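Local structure of translation initiation factor eIF2B subunit epsilon (Schizosaccharomyces pombe, 5B04) at residues I[55-60]-I[134-139]; I[380-385]-I[394-399]; I[398-403]-I[412-417]. The protein forms part of the eIF2B complex, which catalyses the exchange of GDP for GTP on the gamma subunit of translation initiation factor eIF2. All blocks are in the same frame, centred on the assembly; numbering follows the deposited sequence.

Overall arrangement
The three contacts fall into two parts of the chain. Contact 1 belongs to the nucleotidyl-transferase-like region, while contacts 2 and 3 lie in the left-handed beta-helix on the opposite side of the chain's centre. The centre of contact 1 is about 35 Å from that of contact 2 and about 38 Å from that of contact 3. Contacts 2 and 3 are consecutive steps of one corner: their centres are only about 5 Å apart and they share D398 and G399. Probable hydrogen bonds join them, I383 O to V402 N at 2.8 Å and S395 O to I414 N at 3.0 Å. The C-terminal W2 domain, which carries the exchange activity in this family, is not in the model.

Contact 1: I[55-60]-I[134-139]; sequences FEFLAL and VPLNEV
The backbones come closest where the last turn of helix 50-61 faces the chain leading into helix 137-147, with the CA atoms of L60 and P135 5.9 Å apart and those of F57 and V134 7.5 Å apart. F57 and L60 stand one helical turn apart, so both can bring carbon atoms to the backbone carbonyl of V134; F57 also meets L136, and L60 also meets P135. The phenyl ring of F57 reaches across because CG is anti to the backbone N (chi1 169°), although its CB does not itself point at the other segment. Its CE1 lies 3.3 Å from V134 O, which approaches the ring obliquely, and its CZ lies 3.5 Å from L136 CD1. The leucine side chain crosses that of F57 at about a right angle, its branch point CG also being close to the ring, 3.7 Å from CZ. In the nucleotidyl transferase fold, a layered alpha/beta fold built round a mixed beta-sheet, helix 50-61 is the connection of a beta-alpha-beta crossover between parallel strands 19-23 and 65-70; residues 134-136 carry the chain from strand 130-132 into helix 137-147. L60 takes the less buried end of the contact. Its CD2 sits 3.6 Å from V134 O, and its CG packs 4.4 Å from P135 CB. Proline suits this place, since its rigid ring fits the extended backbone just before a helix and offers a compact apolar surface. V134, likewise extended, brings CB to within 4.4 Å of F57 CE1. I223 and I225 of strand 212-226 touch F57 and L136 respectively.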
loop_
_atom_site.group_PDB
_atom_site.type_symbol
_atom_site.label_atom_id
_atom_site.label_comp_id
_atom_site.label_asym_id
_atom_site.label_seq_id
_atom_site.Cartn_x
_atom_site.Cartn_y
_atom_site.Cartn_z
ATOM N N PHE I 55 -4.672 53.700 10.309
ATOM C CA PHE I 55 -4.019 53.936 9.026
ATOM C C PHE I 55 -3.929 52.663 8.188
ATOM O O PHE I 55 -4.186 52.691 6.985
ATOM C CB PHE I 55 -2.623 54.521 9.239
ATOM C CG PHE I 55 -2.626 55.973 9.618
ATOM C CD1 PHE I 55 -3.730 56.767 9.357
ATOM C CD2 PHE I 55 -1.524 56.545 10.230
ATOM C CE1 PHE I 55 -3.736 58.104 9.703
ATOM C CE2 PHE I 55 -1.524 57.882 10.578
ATOM C CZ PHE I 55 -2.631 58.662 10.312
ATOM N N GLU I 56 -3.566 51.554 8.825
ATOM C CA GLU I 56 -3.495 50.268 8.135
ATOM C C GLU I 56 -4.868 49.850 7.622
ATOM O O GLU I 56 -4.979 49.139 6.624
ATOM C CB GLU I 56 -2.925 49.187 9.059
ATOM C CG GLU I 56 -1.432 49.311 9.330
ATOM C CD GLU I 56 -0.579 48.955 8.126
ATOM O OE1 GLU I 56 -1.109 48.345 7.172
ATOM O OE2 GLU I 56 0.625 49.286 8.133
ATOM N N PHE I 57 -5.910 50.302 8.313
ATOM C CA PHE I 57 -7.283 50.029 7.906
ATOM C C PHE I 57 -7.676 50.866 6.695
ATOM O O PHE I 57 -8.236 50.350 5.728
ATOM C CB PHE I 57 -8.244 50.296 9.064
ATOM C CG PHE I 57 -9.691 50.293 8.664
ATOM C CD1 PHE I 57 -10.326 49.111 8.323
ATOM C CD2 PHE I 57 -10.417 51.471 8.634
ATOM C CE1 PHE I 57 -11.659 49.105 7.959
ATOM C CE2 PHE I 57 -11.750 51.472 8.271
ATOM C CZ PHE I 57 -12.371 50.286 7.935
ATOM N N LEU I 58 -7.382 52.161 6.757
ATOM C CA LEU I 58 -7.680 53.068 5.656
ATOM C C LEU I 58 -6.847 52.715 4.430
ATOM O O LEU I 58 -7.300 52.864 3.295
ATOM C CB LEU I 58 -7.428 54.520 6.068
ATOM C CG LEU I 58 -8.206 55.030 7.283
ATOM C CD1 LEU I 58 -7.839 56.474 7.586
ATOM C CD2 LEU I 58 -9.706 54.882 7.073
ATOM N N ALA I 59 -5.625 52.244 4.665
ATOM C CA ALA I 59 -4.757 51.793 3.584
ATOM C C ALA I 59 -5.349 50.558 2.917
ATOM O O ALA I 59 -5.311 50.420 1.694
ATOM C CB ALA I 59 -3.359 51.499 4.107
ATOM N N LEU I 60 -5.899 49.666 3.733
ATOM C CA LEU I 60 -6.571 48.472 3.238
ATOM C C LEU I 60 -7.801 48.847 2.418
ATOM O O LEU I 60 -8.158 48.156 1.462
ATOM C CB LEU I 60 -6.967 47.561 4.404
ATOM C CG LEU I 60 -7.805 46.322 4.081
ATOM C CD1 LEU I 60 -7.029 45.359 3.197
ATOM C CD2 LEU I 60 -8.257 45.638 5.359
ATOM N N VAL I 134 -11.186 44.500 7.932
ATOM C CA VAL I 134 -12.282 44.543 6.970
ATOM C C VAL I 134 -11.914 45.387 5.756
ATOM O O VAL I 134 -11.653 46.583 5.882
ATOM C CB VAL I 134 -13.573 45.118 7.595
ATOM C CG1 VAL I 134 -14.603 45.421 6.515
ATOM C CG2 VAL I 134 -14.142 44.165 8.630
ATOM N N PRO I 135 -11.887 44.761 4.571
ATOM C CA PRO I 135 -11.659 45.507 3.332
ATOM C C PRO I 135 -12.905 46.291 2.930
ATOM O O PRO I 135 -13.956 45.699 2.686
ATOM C CB PRO I 135 -11.336 44.409 2.317
ATOM C CG PRO I 135 -12.050 43.207 2.832
ATOM C CD PRO I 135 -12.032 43.314 4.333
ATOM N N LEU I 136 -12.788 47.613 2.875
ATOM C CA LEU I 136 -13.931 48.462 2.556
ATOM C C LEU I 136 -14.133 48.603 1.056
ATOM O O LEU I 136 -15.091 49.233 0.611
ATOM C CB LEU I 136 -13.766 49.847 3.179
ATOM C CG LEU I 136 -14.039 49.964 4.677
ATOM C CD1 LEU I 136 -14.010 51.423 5.094
ATOM C CD2 LEU I 136 -15.375 49.327 5.025
ATOM N N ASN I 137 -13.224 48.015 0.286
ATOM C CA ASN I 137 -13.238 48.144 -1.164
ATOM C C ASN I 137 -14.575 47.730 -1.776
ATOM O O ASN I 137 -15.149 48.468 -2.575
ATOM C CB ASN I 137 -12.100 47.321 -1.771
ATOM C CG ASN I 137 -11.805 47.704 -3.205
ATOM O OD1 ASN I 137 -12.521 47.314 -4.122
ATOM N ND2 ASN I 137 -10.746 48.481 -3.405
ATOM N N GLU I 138 -15.076 46.564 -1.382
ATOM C CA GLU I 138 -16.359 46.071 -1.881
ATOM C C GLU I 138 -17.537 46.821 -1.268
ATOM O O GLU I 138 -18.581 46.973 -1.902
ATOM C CB GLU I 138 -16.498 44.571 -1.610
ATOM C CG GLU I 138 -15.936 43.684 -2.711
ATOM C CD GLU I 138 -14.452 43.893 -2.943
ATOM O OE1 GLU I 138 -13.745 44.305 -1.997
ATOM O OE2 GLU I 138 -13.990 43.649 -4.078
ATOM N N VAL I 139 -17.368 47.281 -0.032
ATOM C CA VAL I 139 -18.396 48.070 0.634
ATOM C C VAL I 139 -18.578 49.394 -0.097
ATOM O O VAL I 139 -19.683 49.934 -0.171
ATOM C CB VAL I 139 -18.046 48.338 2.109
ATOM C CG1 VAL I 139 -19.247 48.914 2.843
ATOM C CG2 VAL I 139 -17.577 47.059 2.780
#

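Contact 2: I[380-385]-I[394-399]; sequences GKAILA and CSIEDG
A corner of the left-handed parallel beta-helix brings G380 and K381 of one coil against residues 396-399 of the next; the run from CA 380 to CA 384, leading onward from the corner, and that from CA 396 to CA 399, leading into it, are 87° apart. Two backbone hydrogen bonds join the coils: G380 N donates to I396 O at 3.0 Å, and G399 N to K381 O at 2.9 Å, close to the direction of the carbonyl bond (C=O...N 165°). K381 and G399 are equivalent positions, eighteen residues apart, and both have positive phi; glycine suits G399, at 95°, because a CB would be jammed against D398 O. D398 lies obliquely across the start of the K381 side chain, its OD1 3.3 Å from K381 CB. The lysine chain then bends away, leaving NZ 6.6 Å from D398 OD1, so any attraction between the opposite charges is probably weak. On the inner side, A382 is small enough to pack closely at the corner, its CB 3.7 Å from I396 CG2. The other isoleucine branch, ending in CD1, meets L384 CD2 at 4.3 Å in the interior of the coil. Strand 383-384 lies between strands 366-367 and 401-402 in its sheet, strand 395-396 between 378-380 and 413-414 in a parallel sheet, I396 rests on I414, and helix 277-288 flanks the corner, where D281 meets K381 and Y280 meets I383.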
loop_
_atom_site.group_PDB
_atom_site.type_symbol
_atom_site.label_atom_id
_atom_site.label_comp_id
_atom_site.label_asym_id
_atom_site.label_seq_id
_atom_site.Cartn_x
_atom_site.Cartn_y
_atom_site.Cartn_z
ATOM N N GLY I 380 -2.463 43.282 38.878
ATOM C CA GLY I 380 -3.554 42.728 38.097
ATOM C C GLY I 380 -4.558 43.731 37.561
ATOM O O GLY I 380 -5.045 44.585 38.301
ATOM N N LYS I 381 -4.873 43.605 36.273
ATOM C CA LYS I 381 -5.849 44.462 35.599
ATOM C C LYS I 381 -5.573 45.943 35.819
ATOM O O LYS I 381 -6.442 46.689 36.270
ATOM C CB LYS I 381 -7.269 44.123 36.058
ATOM C CG LYS I 381 -8.022 43.203 35.109
ATOM C CD LYS I 381 -8.060 43.783 33.702
ATOM C CE LYS I 381 -8.854 42.898 32.753
ATOM N NZ LYS I 381 -10.296 42.841 33.119
ATOM N N ALA I 382 -4.355 46.362 35.495
ATOM C CA ALA I 382 -3.957 47.749 35.672
ATOM C C ALA I 382 -3.086 48.219 34.517
ATOM O O ALA I 382 -2.377 47.425 33.898
ATOM C CB ALA I 382 -3.228 47.922 36.992
ATOM N N ILE I 383 -3.144 49.513 34.227
ATOM C CA ILE I 383 -2.304 50.093 33.189
ATOM C C ILE I 383 -1.171 50.902 33.806
ATOM O O ILE I 383 -1.402 51.812 34.602
ATOM C CB ILE I 383 -3.113 50.990 32.236
ATOM C CG1 ILE I 383 -4.216 50.179 31.555
ATOM C CG2 ILE I 383 -2.199 51.623 31.199
ATOM C CD1 ILE I 383 -4.976 50.949 30.497
ATOM N N LEU I 384 0.056 50.550 33.441
ATOM C CA LEU I 384 1.240 51.243 33.930
ATOM C C LEU I 384 1.956 51.913 32.764
ATOM O O LEU I 384 2.651 51.250 31.993
ATOM C CB LEU I 384 2.184 50.276 34.652
ATOM C CG LEU I 384 1.876 49.818 36.085
ATOM C CD1 LEU I 384 0.538 49.094 36.201
ATOM C CD2 LEU I 384 3.001 48.936 36.605
ATOM N N ALA I 385 1.785 53.225 32.635
ATOM C CA ALA I 385 2.350 53.963 31.509
ATOM C C ALA I 385 3.877 54.006 31.559
ATOM O O ALA I 385 4.495 53.389 32.424
ATOM C CB ALA I 385 1.782 55.369 31.465
ATOM N N CYS I 394 4.639 45.409 46.503
ATOM C CA CYS I 394 3.502 46.271 46.198
ATOM C C CYS I 394 2.317 45.491 45.637
ATOM O O CYS I 394 2.484 44.433 45.034
ATOM C CB CYS I 394 3.910 47.363 45.210
ATOM S SG CYS I 394 5.058 48.584 45.876
ATOM N N SER I 395 1.120 46.030 45.843
ATOM C CA SER I 395 -0.097 45.424 45.319
ATOM C C SER I 395 -0.887 46.430 44.489
ATOM O O SER I 395 -1.374 47.433 45.008
ATOM C CB SER I 395 -0.964 44.881 46.456
ATOM O OG SER I 395 -2.187 44.363 45.963
ATOM N N ILE I 396 -1.002 46.155 43.195
ATOM C CA ILE I 396 -1.776 47.001 42.296
ATOM C C ILE I 396 -2.996 46.230 41.810
ATOM O O ILE I 396 -2.869 45.166 41.206
ATOM C CB ILE I 396 -0.937 47.471 41.102
ATOM C CG1 ILE I 396 0.385 48.065 41.592
ATOM C CG2 ILE I 396 -1.707 48.486 40.278
ATOM C CD1 ILE I 396 1.235 48.649 40.492
ATOM N N GLU I 397 -4.179 46.774 42.073
ATOM C CA GLU I 397 -5.413 46.015 41.914
ATOM C C GLU I 397 -6.244 46.470 40.713
ATOM O O GLU I 397 -5.852 47.380 39.984
ATOM C CB GLU I 397 -6.223 46.103 43.206
ATOM C CG GLU I 397 -5.404 45.720 44.436
ATOM C CD GLU I 397 -6.193 45.785 45.727
ATOM O OE1 GLU I 397 -7.297 46.368 45.728
ATOM O OE2 GLU I 397 -5.704 45.253 46.747
ATOM N N ASP I 398 -7.390 45.824 40.514
ATOM C CA ASP I 398 -8.182 45.993 39.296
ATOM C C ASP I 398 -8.696 47.416 39.091
ATOM O O ASP I 398 -9.255 48.027 40.001
ATOM C CB ASP I 398 -9.365 45.021 39.301
ATOM C CG ASP I 398 -8.932 43.574 39.443
ATOM O OD1 ASP I 398 -7.749 43.277 39.177
ATOM O OD2 ASP I 398 -9.778 42.735 39.818
ATOM N N GLY I 399 -8.506 47.931 37.878
ATOM C CA GLY I 399 -8.991 49.250 37.518
ATOM C C GLY I 399 -7.943 50.334 37.672
ATOM O O GLY I 399 -8.125 51.454 37.194
#

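Contact 3: I[398-403]-I[412-417]; sequences DGAIVA and TIIEKN
K416 and D398 lie side by side and point the same way, like corresponding residues on two stacked coils. Both have CG anti to the carbonyl carbon, with chi1 of -63° for K416 and -57° for D398, which makes their chains run nearly alongside. The aliphatic part of the lysine passes the aspartate's backbone, CG standing 3.5 Å from D398 O, before chi4 bends the end of the chain. Its NZ stops 4.1 Å from D398 OD2, beyond a salt bridge but near enough that the opposite charges may attract weakly; it also has a long, weak ion pair with E397. A long, flexible, charged chain suits this exposed position, where its carbons lie over the backbone and its ammonium can lie in the neighbourhood of D398 and E397.

N417 turns its amide broadside to the other coil. D398 O lies above the flat face of that group, 3.9 Å from CG and 3.8 Å from ND2. Asparagine accepts positive phi more readily than most residues, and N417 has phi 79° at the position equivalent to G399, eighteen residues earlier in the left-handed beta-helix. The bends also meet in a CA-H...O contact, N417 CA to G399 O at 3.5 Å. A CB on G399 would run into OD1 of N417, which is why the bare backbone of glycine suits the place.

Inside the corner, I414 points toward the other coil and brings CG2 to 4.3 Å from A400 CB. Small and branched apolar residues again meet inside the turn, continuing the packing of the coil before. Strand 401-402 is flanked by strands 383-384 and 419-420, while strand 413-414 borders strand 395-396 as the outermost strand, within this chain, of its own sheet.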
loop_
_atom_site.group_PDB
_atom_site.type_symbol
_atom_site.label_atom_id
_atom_site.label_comp_id
_atom_site.label_asym_id
_atom_site.label_seq_id
_atom_site.Cartn_x
_atom_site.Cartn_y
_atom_site.Cartn_z
ATOM N N ASP I 398 -7.390 45.824 40.514
ATOM C CA ASP I 398 -8.182 45.993 39.296
ATOM C C ASP I 398 -8.696 47.416 39.091
ATOM O O ASP I 398 -9.255 48.027 40.001
ATOM C CB ASP I 398 -9.365 45.021 39.301
ATOM C CG ASP I 398 -8.932 43.574 39.443
ATOM O OD1 ASP I 398 -7.749 43.277 39.177
ATOM O OD2 ASP I 398 -9.778 42.735 39.818
ATOM N N GLY I 399 -8.506 47.931 37.878
ATOM C CA GLY I 399 -8.991 49.250 37.518
ATOM C C GLY I 399 -7.943 50.334 37.672
ATOM O O GLY I 399 -8.125 51.454 37.194
ATOM N N ALA I 400 -6.842 49.997 38.336
ATOM C CA ALA I 400 -5.786 50.962 38.619
ATOM C C ALA I 400 -5.157 51.514 37.347
ATOM O O ALA I 400 -4.816 50.766 36.431
ATOM C CB ALA I 400 -4.721 50.333 39.498
ATOM N N ILE I 401 -5.011 52.833 37.296
ATOM C CA ILE I 401 -4.359 53.486 36.170
ATOM C C ILE I 401 -3.205 54.346 36.663
ATOM O O ILE I 401 -3.410 55.412 37.244
ATOM C CB ILE I 401 -5.340 54.354 35.369
ATOM C CG1 ILE I 401 -6.508 53.507 34.866
ATOM C CG2 ILE I 401 -4.628 55.022 34.205
ATOM C CD1 ILE I 401 -7.563 54.304 34.145
ATOM N N VAL I 402 -1.988 53.869 36.432
ATOM C CA VAL I 402 -0.793 54.569 36.877
ATOM C C VAL I 402 -0.155 55.326 35.717
ATOM O O VAL I 402 0.555 54.739 34.899
ATOM C CB VAL I 402 0.229 53.593 37.485
ATOM C CG1 VAL I 402 1.420 54.347 38.034
ATOM C CG2 VAL I 402 -0.426 52.760 38.577
ATOM N N ALA I 403 -0.416 56.629 35.651
ATOM C CA ALA I 403 0.078 57.466 34.560
ATOM C C ALA I 403 1.603 57.486 34.507
ATOM O O ALA I 403 2.271 57.051 35.443
ATOM C CB ALA I 403 -0.462 58.881 34.693
ATOM N N THR I 412 3.596 49.372 49.335
ATOM C CA THR I 412 2.439 50.228 49.094
ATOM C C THR I 412 1.332 49.472 48.365
ATOM O O THR I 412 1.602 48.659 47.481
ATOM C CB THR I 412 2.826 51.472 48.274
ATOM O OG1 THR I 412 4.035 52.036 48.797
ATOM C CG2 THR I 412 1.718 52.516 48.321
ATOM N N ILE I 413 0.087 49.744 48.742
ATOM C CA ILE I 413 -1.060 49.119 48.094
ATOM C C ILE I 413 -1.981 50.154 47.459
ATOM O O ILE I 413 -2.628 50.936 48.156
ATOM C CB ILE I 413 -1.880 48.274 49.087
ATOM C CG1 ILE I 413 -1.042 47.111 49.617
ATOM C CG2 ILE I 413 -3.150 47.759 48.425
ATOM C CD1 ILE I 413 -1.777 46.233 50.605
ATOM N N ILE I 414 -2.148 50.047 46.144
ATOM C CA ILE I 414 -3.086 50.879 45.413
ATOM C C ILE I 414 -4.389 50.157 45.199
ATOM O O ILE I 414 -4.444 49.146 44.552
ATOM C CB ILE I 414 -2.542 51.238 44.039
ATOM C CG1 ILE I 414 -1.288 52.059 44.181
ATOM C CG2 ILE I 414 -3.533 52.068 43.268
ATOM C CD1 ILE I 414 -0.065 51.328 43.719
ATOM N N GLU I 415 -5.450 50.744 45.700
ATOM C CA GLU I 415 -6.748 50.132 45.709
ATOM C C GLU I 415 -7.316 50.157 44.330
ATOM O O GLU I 415 -6.764 50.771 43.463
ATOM C CB GLU I 415 -7.673 50.878 46.647
ATOM C CG GLU I 415 -7.109 51.119 48.028
ATOM C CD GLU I 415 -8.137 51.713 48.954
ATOM O OE1 GLU I 415 -8.605 52.830 48.684
ATOM O OE2 GLU I 415 -8.484 51.052 49.943
ATOM N N LYS I 416 -8.401 49.438 44.121
ATOM C CA LYS I 416 -8.982 49.332 42.808
ATOM C C LYS I 416 -9.408 50.671 42.278
ATOM O O LYS I 416 -9.983 51.461 42.974
ATOM C CB LYS I 416 -10.218 48.452 42.874
ATOM C CG LYS I 416 -9.944 47.021 43.279
ATOM C CD LYS I 416 -11.229 46.228 43.435
ATOM C CE LYS I 416 -11.013 44.733 43.235
ATOM N NZ LYS I 416 -9.651 44.245 43.594
ATOM N N ASN I 417 -9.115 50.914 41.019
ATOM C CA ASN I 417 -9.676 52.007 40.275
ATOM C C ASN I 417 -9.041 53.324 40.568
ATOM O O ASN I 417 -9.436 54.325 40.005
ATOM C CB ASN I 417 -11.147 52.138 40.554
ATOM C CG ASN I 417 -11.862 50.839 40.457
ATOM O OD1 ASN I 417 -12.304 50.446 39.395
ATOM N ND2 ASN I 417 -11.994 50.168 41.573
#